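Local coordinates for protein 2-dehydro-3-deoxy-d-gluconate/2-dehydro-3-deoxy-phosphogluconate aldolase (Picrophilus torridus, PDB 4UXD) that is an aldolase of the dihydrodipicolinate synthetase family, built as an eight-stranded alpha/beta barrel in a four-chain assembly, at residues 135-140 / 169-174; 105-110 / 141-146; 69-74 / 125-130. All coordinates share one frame; numbering follows the deposited sequence.

Contact 1. Residues 135-140 / 169-174; sequences AIYHYY and KNLKSE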
loop_
_atom_site.group_PDB
_atom_site.type_symbol
_atom_site.label_atom_id
_atom_site.label_comp_id
_atom_site.label_asym_id
_atom_site.label_seq_id
_atom_site.Cartn_x
_atom_site.Cartn_y
_atom_site.Cartn_z
ATOM N N ALA A 135 -18.082 -9.338 7.917
ATOM C CA ALA A 135 -17.474 -10.238 8.879
ATOM C C ALA A 135 -17.250 -9.519 10.199
ATOM O O ALA A 135 -17.496 -10.060 11.297
ATOM C CB ALA A 135 -16.167 -10.775 8.340
ATOM N N ILE A 136 -16.775 -8.288 10.080
ATOM C CA ILE A 136 -16.472 -7.471 11.239
ATOM C C ILE A 136 -17.763 -7.163 11.969
ATOM O O ILE A 136 -17.842 -7.295 13.194
ATOM C CB ILE A 136 -15.747 -6.178 10.830
ATOM C CG1 ILE A 136 -14.291 -6.500 10.482
ATOM C CG2 ILE A 136 -15.828 -5.121 11.936
ATOM C CD1 ILE A 136 -13.598 -5.434 9.664
ATOM N N TYR A 137 -18.782 -6.766 11.210
ATOM C CA TYR A 137 -20.090 -6.501 11.790
ATOM C C TYR A 137 -20.603 -7.727 12.556
ATOM O O TYR A 137 -20.828 -7.649 13.758
ATOM C CB TYR A 137 -21.087 -6.095 10.715
ATOM C CG TYR A 137 -22.477 -6.018 11.252
ATOM C CD1 TYR A 137 -22.904 -4.901 11.956
ATOM C CD2 TYR A 137 -23.358 -7.076 11.094
ATOM C CE1 TYR A 137 -24.177 -4.837 12.478
ATOM C CE2 TYR A 137 -24.629 -7.022 11.610
ATOM C CZ TYR A 137 -25.033 -5.905 12.305
ATOM O OH TYR A 137 -26.303 -5.841 12.816
ATOM N N HIS A 138 -20.754 -8.855 11.865
ATOM C CA HIS A 138 -21.262 -10.069 12.486
ATOM C C HIS A 138 -20.455 -10.468 13.743
ATOM O O HIS A 138 -20.999 -10.978 14.721
ATOM C CB HIS A 138 -21.274 -11.213 11.467
ATOM C CG HIS A 138 -21.878 -12.476 11.993
ATOM N ND1 HIS A 138 -21.573 -13.716 11.477
ATOM C CD2 HIS A 138 -22.765 -12.691 12.992
ATOM C CE1 HIS A 138 -22.250 -14.642 12.137
ATOM N NE2 HIS A 138 -22.977 -14.048 13.065
ATOM N N TYR A 139 -19.163 -10.198 13.731
ATOM C CA TYR A 139 -18.334 -10.507 14.883
ATOM C C TYR A 139 -18.682 -9.621 16.107
ATOM O O TYR A 139 -18.879 -10.136 17.216
ATOM C CB TYR A 139 -16.885 -10.359 14.472
ATOM C CG TYR A 139 -15.871 -10.475 15.556
ATOM C CD1 TYR A 139 -15.372 -11.710 15.935
ATOM C CD2 TYR A 139 -15.364 -9.337 16.172
ATOM C CE1 TYR A 139 -14.410 -11.814 16.915
ATOM C CE2 TYR A 139 -14.408 -9.427 17.153
ATOM C CZ TYR A 139 -13.934 -10.668 17.523
ATOM O OH TYR A 139 -12.969 -10.748 18.492
ATOM N N TYR A 140 -18.783 -8.307 15.905
ATOM C CA TYR A 140 -19.254 -7.408 16.962
ATOM C C TYR A 140 -20.699 -7.723 17.359
ATOM O O TYR A 140 -21.084 -7.589 18.519
ATOM C CB TYR A 140 -19.158 -5.940 16.530
ATOM C CG TYR A 140 -17.787 -5.330 16.701
ATOM C CD1 TYR A 140 -17.421 -4.705 17.887
ATOM C CD2 TYR A 140 -16.858 -5.387 15.675
ATOM C CE1 TYR A 140 -16.174 -4.150 18.039
ATOM C CE2 TYR A 140 -15.607 -4.834 15.812
ATOM C CZ TYR A 140 -15.261 -4.215 16.988
ATOM O OH TYR A 140 -13.993 -3.670 17.096
ATOM N N LYS A 169 -21.654 3.226 13.105
ATOM C CA LYS A 169 -22.999 3.784 13.159
ATOM C C LYS A 169 -24.038 2.681 13.302
ATOM O O LYS A 169 -24.875 2.719 14.204
ATOM C CB LYS A 169 -23.284 4.604 11.907
ATOM C CG LYS A 169 -24.668 5.192 11.845
ATOM C CD LYS A 169 -24.779 6.222 10.726
ATOM C CE LYS A 169 -24.420 5.649 9.352
ATOM N NZ LYS A 169 -24.588 6.654 8.246
ATOM N N ASN A 170 -23.975 1.688 12.425
ATOM C CA ASN A 170 -24.914 0.579 12.496
ATOM C C ASN A 170 -24.917 -0.089 13.866
ATOM O O ASN A 170 -25.973 -0.258 14.468
ATOM C CB ASN A 170 -24.602 -0.458 11.419
ATOM C CG ASN A 170 -25.042 -0.015 10.039
ATOM O OD1 ASN A 170 -25.851 0.906 9.898
ATOM N ND2 ASN A 170 -24.522 -0.678 9.010
ATOM N N LEU A 171 -23.743 -0.471 14.359
ATOM C CA LEU A 171 -23.656 -1.136 15.649
ATOM C C LEU A 171 -24.159 -0.227 16.764
ATOM O O LEU A 171 -24.721 -0.694 17.773
ATOM C CB LEU A 171 -22.218 -1.561 15.944
ATOM C CG LEU A 171 -21.617 -2.678 15.105
ATOM C CD1 LEU A 171 -20.102 -2.586 15.201
ATOM C CD2 LEU A 171 -22.112 -4.038 15.581
ATOM N N LYS A 172 -23.941 1.070 16.576
ATOM C CA LYS A 172 -24.338 2.060 17.558
ATOM C C LYS A 172 -25.832 1.933 17.830
ATOM O O LYS A 172 -26.259 1.737 18.977
ATOM C CB LYS A 172 -23.992 3.472 17.074
ATOM C CG LYS A 172 -24.190 4.548 18.137
ATOM C CD LYS A 172 -24.023 5.932 17.545
ATOM C CE LYS A 172 -24.715 6.985 18.384
ATOM N NZ LYS A 172 -24.467 8.353 17.838
ATOM N N SER A 173 -26.616 2.008 16.760
ATOM C CA SER A 173 -28.069 1.990 16.869
ATOM C C SER A 173 -28.614 0.644 17.331
ATOM O O SER A 173 -29.661 0.595 17.964
ATOM C CB SER A 173 -28.705 2.367 15.530
ATOM O OG SER A 173 -28.367 1.440 14.519
ATOM N N GLU A 174 -27.909 -0.443 17.030
ATOM C CA GLU A 174 -28.390 -1.795 17.343
ATOM C C GLU A 174 -28.023 -2.260 18.763
ATOM O O GLU A 174 -28.582 -3.240 19.257
ATOM C CB GLU A 174 -27.839 -2.784 16.313
ATOM C CG GLU A 174 -28.456 -4.173 16.346
ATOM C CD GLU A 174 -27.923 -5.085 15.236
ATOM O OE1 GLU A 174 -27.219 -4.578 14.333
ATOM O OE2 GLU A 174 -28.204 -6.309 15.274
#

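Contact 2. Residues 105-110 / 141-146; sequences EVNELM and KEILSS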
loop_
_atom_site.group_PDB
_atom_site.type_symbol
_atom_site.label_atom_id
_atom_site.label_comp_id
_atom_site.label_asym_id
_atom_site.label_seq_id
_atom_site.Cartn_x
_atom_site.Cartn_y
_atom_site.Cartn_z
ATOM N N GLU A 105 -12.303 -15.726 23.491
ATOM C CA GLU A 105 -11.448 -15.064 24.470
ATOM C C GLU A 105 -12.069 -13.727 24.871
ATOM O O GLU A 105 -12.001 -13.329 26.031
ATOM C CB GLU A 105 -10.027 -14.866 23.927
ATOM C CG GLU A 105 -9.269 -16.155 23.666
ATOM C CD GLU A 105 -7.824 -15.914 23.297
ATOM O OE1 GLU A 105 -7.528 -14.853 22.716
ATOM O OE2 GLU A 105 -6.981 -16.780 23.612
ATOM N N VAL A 106 -12.704 -13.060 23.915
ATOM C CA VAL A 106 -13.362 -11.789 24.174
ATOM C C VAL A 106 -14.502 -11.970 25.196
ATOM O O VAL A 106 -14.550 -11.261 26.201
ATOM C CB VAL A 106 -13.925 -11.147 22.853
ATOM C CG1 VAL A 106 -14.484 -9.770 23.110
ATOM C CG2 VAL A 106 -12.846 -11.042 21.786
ATOM N N ASN A 107 -15.404 -12.916 24.938
ATOM C CA ASN A 107 -16.525 -13.188 25.839
ATOM C C ASN A 107 -16.041 -13.504 27.229
ATOM O O ASN A 107 -16.563 -12.992 28.213
ATOM C CB ASN A 107 -17.366 -14.354 25.332
ATOM C CG ASN A 107 -18.082 -14.036 24.053
ATOM O OD1 ASN A 107 -18.432 -12.883 23.790
ATOM N ND2 ASN A 107 -18.301 -15.054 23.237
ATOM N N GLU A 108 -15.033 -14.359 27.302
ATOM C CA GLU A 108 -14.399 -14.694 28.568
ATOM C C GLU A 108 -13.845 -13.443 29.260
ATOM O O GLU A 108 -14.199 -13.172 30.409
ATOM C CB GLU A 108 -13.292 -15.721 28.327
ATOM C CG GLU A 108 -12.805 -16.473 29.562
ATOM C CD GLU A 108 -12.045 -17.750 29.205
ATOM O OE1 GLU A 108 -12.310 -18.321 28.127
ATOM O OE2 GLU A 108 -11.179 -18.188 29.988
ATOM N N LEU A 109 -13.003 -12.682 28.552
ATOM C CA LEU A 109 -12.376 -11.471 29.092
ATOM C C LEU A 109 -13.386 -10.391 29.485
ATOM O O LEU A 109 -13.135 -9.602 30.401
ATOM C CB LEU A 109 -11.391 -10.870 28.082
ATOM C CG LEU A 109 -10.025 -11.534 27.927
ATOM C CD1 LEU A 109 -9.337 -11.070 26.630
ATOM C CD2 LEU A 109 -9.119 -11.282 29.139
ATOM N N MET A 110 -14.516 -10.338 28.787
ATOM C CA MET A 110 -15.532 -9.332 29.100
ATOM C C MET A 110 -16.347 -9.753 30.317
ATOM O O MET A 110 -16.568 -8.963 31.230
ATOM C CB MET A 110 -16.444 -9.084 27.898
ATOM C CG MET A 110 -15.824 -8.134 26.863
ATOM S SD MET A 110 -17.025 -7.366 25.741
ATOM C CE MET A 110 -17.671 -8.826 24.987
ATOM N N LYS A 141 -21.494 -8.141 16.384
ATOM C CA LYS A 141 -22.884 -8.492 16.622
ATOM C C LYS A 141 -23.004 -9.621 17.655
ATOM O O LYS A 141 -23.686 -9.485 18.678
ATOM C CB LYS A 141 -23.540 -8.898 15.297
ATOM C CG LYS A 141 -25.027 -9.202 15.364
ATOM C CD LYS A 141 -25.693 -8.779 14.053
ATOM C CE LYS A 141 -27.062 -9.414 13.793
ATOM N NZ LYS A 141 -27.325 -10.649 14.571
ATOM N N GLU A 142 -22.326 -10.730 17.379
ATOM C CA GLU A 142 -22.399 -11.903 18.225
ATOM C C GLU A 142 -21.932 -11.574 19.632
ATOM O O GLU A 142 -22.461 -12.082 20.622
ATOM C CB GLU A 142 -21.541 -13.022 17.639
ATOM C CG GLU A 142 -21.946 -14.421 18.066
ATOM C CD GLU A 142 -22.719 -15.157 16.981
ATOM O OE1 GLU A 142 -23.494 -14.497 16.248
ATOM O OE2 GLU A 142 -22.537 -16.390 16.852
ATOM N N ILE A 143 -20.929 -10.707 19.709
ATOM C CA ILE A 143 -20.292 -10.396 20.971
ATOM C C ILE A 143 -21.189 -9.472 21.813
ATOM O O ILE A 143 -21.474 -9.755 22.983
ATOM C CB ILE A 143 -18.911 -9.760 20.722
ATOM C CG1 ILE A 143 -17.943 -10.815 20.200
ATOM C CG2 ILE A 143 -18.336 -9.168 21.982
ATOM C CD1 ILE A 143 -16.690 -10.259 19.534
ATOM N N LEU A 144 -21.628 -8.377 21.203
ATOM C CA LEU A 144 -22.476 -7.404 21.875
ATOM C C LEU A 144 -23.805 -8.012 22.318
ATOM O O LEU A 144 -24.462 -7.483 23.216
ATOM C CB LEU A 144 -22.751 -6.214 20.956
ATOM C CG LEU A 144 -21.540 -5.368 20.570
ATOM C CD1 LEU A 144 -21.917 -4.405 19.443
ATOM C CD2 LEU A 144 -21.016 -4.618 21.760
ATOM N N SER A 145 -24.207 -9.106 21.669
ATOM C CA SER A 145 -25.450 -9.786 22.006
ATOM C C SER A 145 -25.322 -10.610 23.273
ATOM O O SER A 145 -26.319 -11.119 23.783
ATOM C CB SER A 145 -25.898 -10.694 20.865
ATOM O OG SER A 145 -26.545 -9.953 19.854
ATOM N N SER A 146 -24.098 -10.733 23.778
ATOM C CA SER A 146 -23.820 -11.595 24.920
ATOM C C SER A 146 -23.213 -10.829 26.096
ATOM O O SER A 146 -22.850 -11.420 27.104
ATOM C CB SER A 146 -22.878 -12.718 24.490
ATOM O OG SER A 146 -23.415 -13.420 23.388
#

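Contact 3. Residues 69-74 / 125-130; sequences GVFPYF and PPYYIK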
loop_
_atom_site.group_PDB
_atom_site.type_symbol
_atom_site.label_atom_id
_atom_site.label_comp_id
_atom_site.label_asym_id
_atom_site.label_seq_id
_atom_site.Cartn_x
_atom_site.Cartn_y
_atom_site.Cartn_z
ATOM N N GLY A 69 -0.055 -1.754 25.535
ATOM C CA GLY A 69 0.191 -2.807 26.509
ATOM C C GLY A 69 0.562 -4.151 25.902
ATOM O O GLY A 69 0.636 -5.160 26.616
ATOM N N VAL A 70 0.814 -4.133 24.592
ATOM C CA VAL A 70 1.110 -5.303 23.774
ATOM C C VAL A 70 0.353 -6.564 24.205
ATOM O O VAL A 70 0.928 -7.646 24.315
ATOM C CB VAL A 70 2.659 -5.588 23.723
ATOM C CG1 VAL A 70 3.365 -4.531 22.889
ATOM C CG2 VAL A 70 3.297 -5.658 25.078
ATOM N N PHE A 71 -0.963 -6.418 24.361
ATOM C CA PHE A 71 -1.822 -7.491 24.866
ATOM C C PHE A 71 -1.706 -8.829 24.114
ATOM O O PHE A 71 -1.803 -9.871 24.756
ATOM C CB PHE A 71 -3.308 -7.033 24.888
ATOM C CG PHE A 71 -3.931 -6.870 23.526
ATOM C CD1 PHE A 71 -3.874 -5.653 22.859
ATOM C CD2 PHE A 71 -4.578 -7.931 22.917
ATOM C CE1 PHE A 71 -4.420 -5.507 21.613
ATOM C CE2 PHE A 71 -5.130 -7.787 21.674
ATOM C CZ PHE A 71 -5.049 -6.564 21.010
ATOM N N PRO A 72 -1.486 -8.824 22.776
ATOM C CA PRO A 72 -1.466 -10.158 22.161
ATOM C C PRO A 72 -0.199 -10.968 22.444
ATOM O O PRO A 72 -0.115 -12.133 22.066
ATOM C CB PRO A 72 -1.572 -9.854 20.663
ATOM C CG PRO A 72 -0.981 -8.539 20.522
ATOM C CD PRO A 72 -1.352 -7.769 21.756
ATOM N N TYR A 73 0.791 -10.361 23.083
ATOM C CA TYR A 73 1.992 -11.105 23.428
ATOM C C TYR A 73 1.737 -11.958 24.681
ATOM O O TYR A 73 2.525 -12.826 24.997
ATOM C CB TYR A 73 3.190 -10.165 23.649
ATOM C CG TYR A 73 3.615 -9.362 22.437
ATOM C CD1 TYR A 73 3.120 -9.656 21.164
ATOM C CD2 TYR A 73 4.508 -8.306 22.559
ATOM C CE1 TYR A 73 3.493 -8.923 20.048
ATOM C CE2 TYR A 73 4.900 -7.562 21.435
ATOM C CZ TYR A 73 4.385 -7.874 20.181
ATOM O OH TYR A 73 4.767 -7.139 19.061
ATOM N N PHE A 74 0.617 -11.726 25.360
ATOM C CA PHE A 74 0.327 -12.391 26.626
ATOM C C PHE A 74 -0.735 -13.465 26.476
ATOM O O PHE A 74 -1.545 -13.442 25.540
ATOM C CB PHE A 74 -0.127 -11.366 27.680
ATOM C CG PHE A 74 0.888 -10.299 27.963
ATOM C CD1 PHE A 74 1.988 -10.562 28.753
ATOM C CD2 PHE A 74 0.749 -9.031 27.422
ATOM C CE1 PHE A 74 2.917 -9.582 28.995
ATOM C CE2 PHE A 74 1.687 -8.050 27.663
ATOM C CZ PHE A 74 2.768 -8.324 28.447
ATOM N N PRO A 125 -11.206 -4.564 15.875
ATOM C CA PRO A 125 -11.630 -5.722 15.089
ATOM C C PRO A 125 -10.621 -6.876 15.092
ATOM O O PRO A 125 -9.443 -6.666 15.375
ATOM C CB PRO A 125 -11.805 -5.137 13.690
ATOM C CG PRO A 125 -12.201 -3.694 13.947
ATOM C CD PRO A 125 -11.387 -3.292 15.152
ATOM N N PRO A 126 -11.091 -8.097 14.797
ATOM C CA PRO A 126 -10.188 -9.241 14.672
ATOM C C PRO A 126 -9.110 -8.986 13.652
ATOM O O PRO A 126 -9.345 -8.204 12.704
ATOM C CB PRO A 126 -11.097 -10.374 14.192
ATOM C CG PRO A 126 -12.461 -9.926 14.438
ATOM C CD PRO A 126 -12.479 -8.449 14.481
ATOM N N TYR A 127 -7.969 -9.663 13.828
ATOM C CA TYR A 127 -6.794 -9.409 13.028
ATOM C C TYR A 127 -6.283 -10.701 12.402
ATOM O O TYR A 127 -7.028 -11.685 12.334
ATOM C CB TYR A 127 -5.737 -8.699 13.880
ATOM C CG TYR A 127 -5.652 -9.183 15.295
ATOM C CD1 TYR A 127 -6.481 -8.642 16.280
ATOM C CD2 TYR A 127 -4.755 -10.185 15.657
ATOM C CE1 TYR A 127 -6.423 -9.081 17.574
ATOM C CE2 TYR A 127 -4.687 -10.639 16.967
ATOM C CZ TYR A 127 -5.518 -10.079 17.919
ATOM O OH TYR A 127 -5.456 -10.510 19.216
ATOM N N TYR A 128 -5.042 -10.661 11.903
ATOM C CA TYR A 128 -4.415 -11.726 11.126
ATOM C C TYR A 128 -5.061 -11.854 9.726
ATOM O O TYR A 128 -4.565 -11.271 8.748
ATOM C CB TYR A 128 -4.464 -13.066 11.874
ATOM C CG TYR A 128 -3.637 -14.134 11.203
ATOM C CD1 TYR A 128 -2.250 -14.108 11.275
ATOM C CD2 TYR A 128 -4.239 -15.148 10.470
ATOM C CE1 TYR A 128 -1.493 -15.081 10.663
ATOM C CE2 TYR A 128 -3.483 -16.112 9.834
ATOM C CZ TYR A 128 -2.120 -16.075 9.937
ATOM O OH TYR A 128 -1.380 -17.031 9.307
ATOM N N ILE A 129 -6.152 -12.608 9.627
ATOM C CA ILE A 129 -6.888 -12.736 8.380
ATOM C C ILE A 129 -7.600 -11.423 8.028
ATOM O O ILE A 129 -8.237 -10.792 8.873
ATOM C CB ILE A 129 -7.889 -13.912 8.473
ATOM C CG1 ILE A 129 -7.151 -15.231 8.230
ATOM C CG2 ILE A 129 -8.999 -13.807 7.455
ATOM C CD1 ILE A 129 -7.730 -16.395 8.997
ATOM N N LYS A 130 -7.455 -11.010 6.769
ATOM C CA LYS A 130 -8.089 -9.804 6.259
ATOM C C LYS A 130 -9.592 -9.988 6.197
ATOM O O LYS A 130 -10.077 -10.981 5.656
ATOM C CB LYS A 130 -7.540 -9.460 4.869
ATOM C CG LYS A 130 -8.202 -8.264 4.186
ATOM C CD LYS A 130 -7.767 -6.948 4.817
ATOM C CE LYS A 130 -8.774 -5.824 4.586
ATOM N NZ LYS A 130 -9.002 -5.051 5.840
#

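Contact 1. Residues 135-140 / 169-174
Leu-171 reaches from helix 165-174 to Tyr-137 and Tyr-140 on helix 133-144. The two helices are neighbours in the outer layer of an eight-stranded alpha/beta (TIM) barrel. They follow strands 150-155 and 120-123. The axes of these short helical segments approach to 10.9 Å and run in nearly the same direction, 23° apart. Leu-171 packs against both tyrosines. With chi1 at -69°, CG lies beside the backbone N and opposite the carbonyl carbon, and from CB outward the chain leads to the other helix. Leu-171 CG comes first, 4.1 Å from Tyr-137 CD1. There the side chain forks. Leu-171 CD1 crosses the root of Tyr-140 and lies 3.7 Å from Tyr-140 CB, with the ring atom CG a little farther away. The other methyl is shared. Leu-171 CD2 is 3.6 Å from Tyr-140 CB. Leu-171 CD2 is also 3.8 Å from Tyr-137 CD1. Leu-171 runs alongside Tyr-137 but points the other way, and it lies roughly perpendicular to Tyr-140. Behind this pair Ile-153 of strand 150-155 touches both Leu-171 and Tyr-140, so the helices meet over the barrel wall. The ring of Tyr-140 leads away from Leu-171, and its OH is hydrogen-bonded to Leu-123 O at the end of strand 120-123. The outer side of the contact is more open. There the carboxylate of Glu-174 lies at the edge of the Tyr-137 ring, near the hydroxyl. The modelled separation is too short to be sound, so the nature of that approach is doubtful. One turn earlier on helix 165-174, Asn-170 O takes the backbone N of Glu-174 and also a side-chain bond, from Ser-173 OG at 2.9 Å.

Contact 2. Residues 105-110 / 141-146
Lys-141 O is gripped by two donors of one residue. Ser-145 N and Ser-145 OG are each 3.1 Å from it, and they reach it from opposite faces of the carbonyl plane. The next residue repeats the side-chain part of the pattern. Ser-146 OG is 3.2 Å from Glu-142 O and lies nearly in line with the carbonyl bond, at 172°. Both hydroxyls thus turn back on carbonyls four residues earlier. Ile-143, next in sequence after Glu-142, makes the packing with the other segment. Ile-143 CG2, anti to the backbone N, is 4.1 Å from Val-106 CG1, and the two side chains cross at about a right angle. The side chain of Asn-107 lies beside Ile-143 as well. The two helices, 103-115 and 133-144, flank strand 120-123 in a beta-alpha barrel, one before it in the chain and one after. Leu-123 of that strand touches both Val-106 and Ile-143 from the barrel side. Ile-103, one turn before Val-106, also packs on Ile-143. Met-110 CE is modelled near Ile-143 CG2 too, but that approach is too close to be trusted.

Contact 3. Residues 69-74 / 125-130
The Tyr-127 hydroxyl approaches CE2 of the Phe-71 ring, the two side chains coming from opposite directions. The contact is small, with 90 Å² buried in all, and the backbones stay well apart. Even the nearest pair of CA atoms, those of Pro-72 and Tyr-127, are 10.6 Å from each other. The close part lies at Phe-71. Phe-71 CE2 is 3.7 Å from Tyr-127 OH. With chi1 at 70° for Phe-71 and 38° for Tyr-127, CG lies between the backbone N and the carbonyl carbon in both, which turns each ring toward the other loop. Phe-71 also packs on its own neighbour: Pro-72 CD sits 3.2 Å above one face of the ring, offset toward the rim. A short 3-10 turn holds this loop in shape, with Tyr-73 N bonded to Val-70 O at 3.0 Å and Phe-74 N bonded to Phe-71 O at 3.1 Å. The looser side is at Pro-72, which is partly exposed. Pro-72 CB is 4.2 Å from Tyr-127 OH, and only that hydroxyl comes so near to it from the other segment. A bound glycerol, probably from the crystallisation liquor, lies about 4 Å from the Tyr-127 side chain. Ser-101 OG is hydrogen-bonded to the backbone N of Tyr-127. The next residue, Tyr-128, has its own partners in the assembly: its ring makes an edge-to-face contact with Phe-71 of the second subunit, and its OH bonds to Ser-67 OG of that subunit. Phe-71 here receives Tyr-128 of the second subunit in the same way. Both loops follow barrel strands, 61-63 and 120-123, so they lie at the C-terminal mouth of the barrel. That end holds the active site in TIM-barrel enzymes, and here it also forms part of the subunit interface.

Overall arrangement
From the N terminus, the loop 69-74 after strand 61-63 opens contact 3. Segment 105-110, on helix 103-115, then opens contact 2. The chain passes through strand 120-123, and segment 125-130 closes contact 3. Helix 133-144 serves twice: residues 135-140 open contact 1, and residues 141-146, toward its C-terminal end, close contact 2. Segment 169-174 closes contact 1 last. Contact 2 therefore crosses both of the others, while contacts 3 and 1 follow in series. Contacts 1 and 2 tie three successive outer helices together through helix 133-144. Contact 3 joins two loops at the barrel mouth, and Pro-125 and Pro-126 there touch Tyr-140 and Tyr-139 of contact 1.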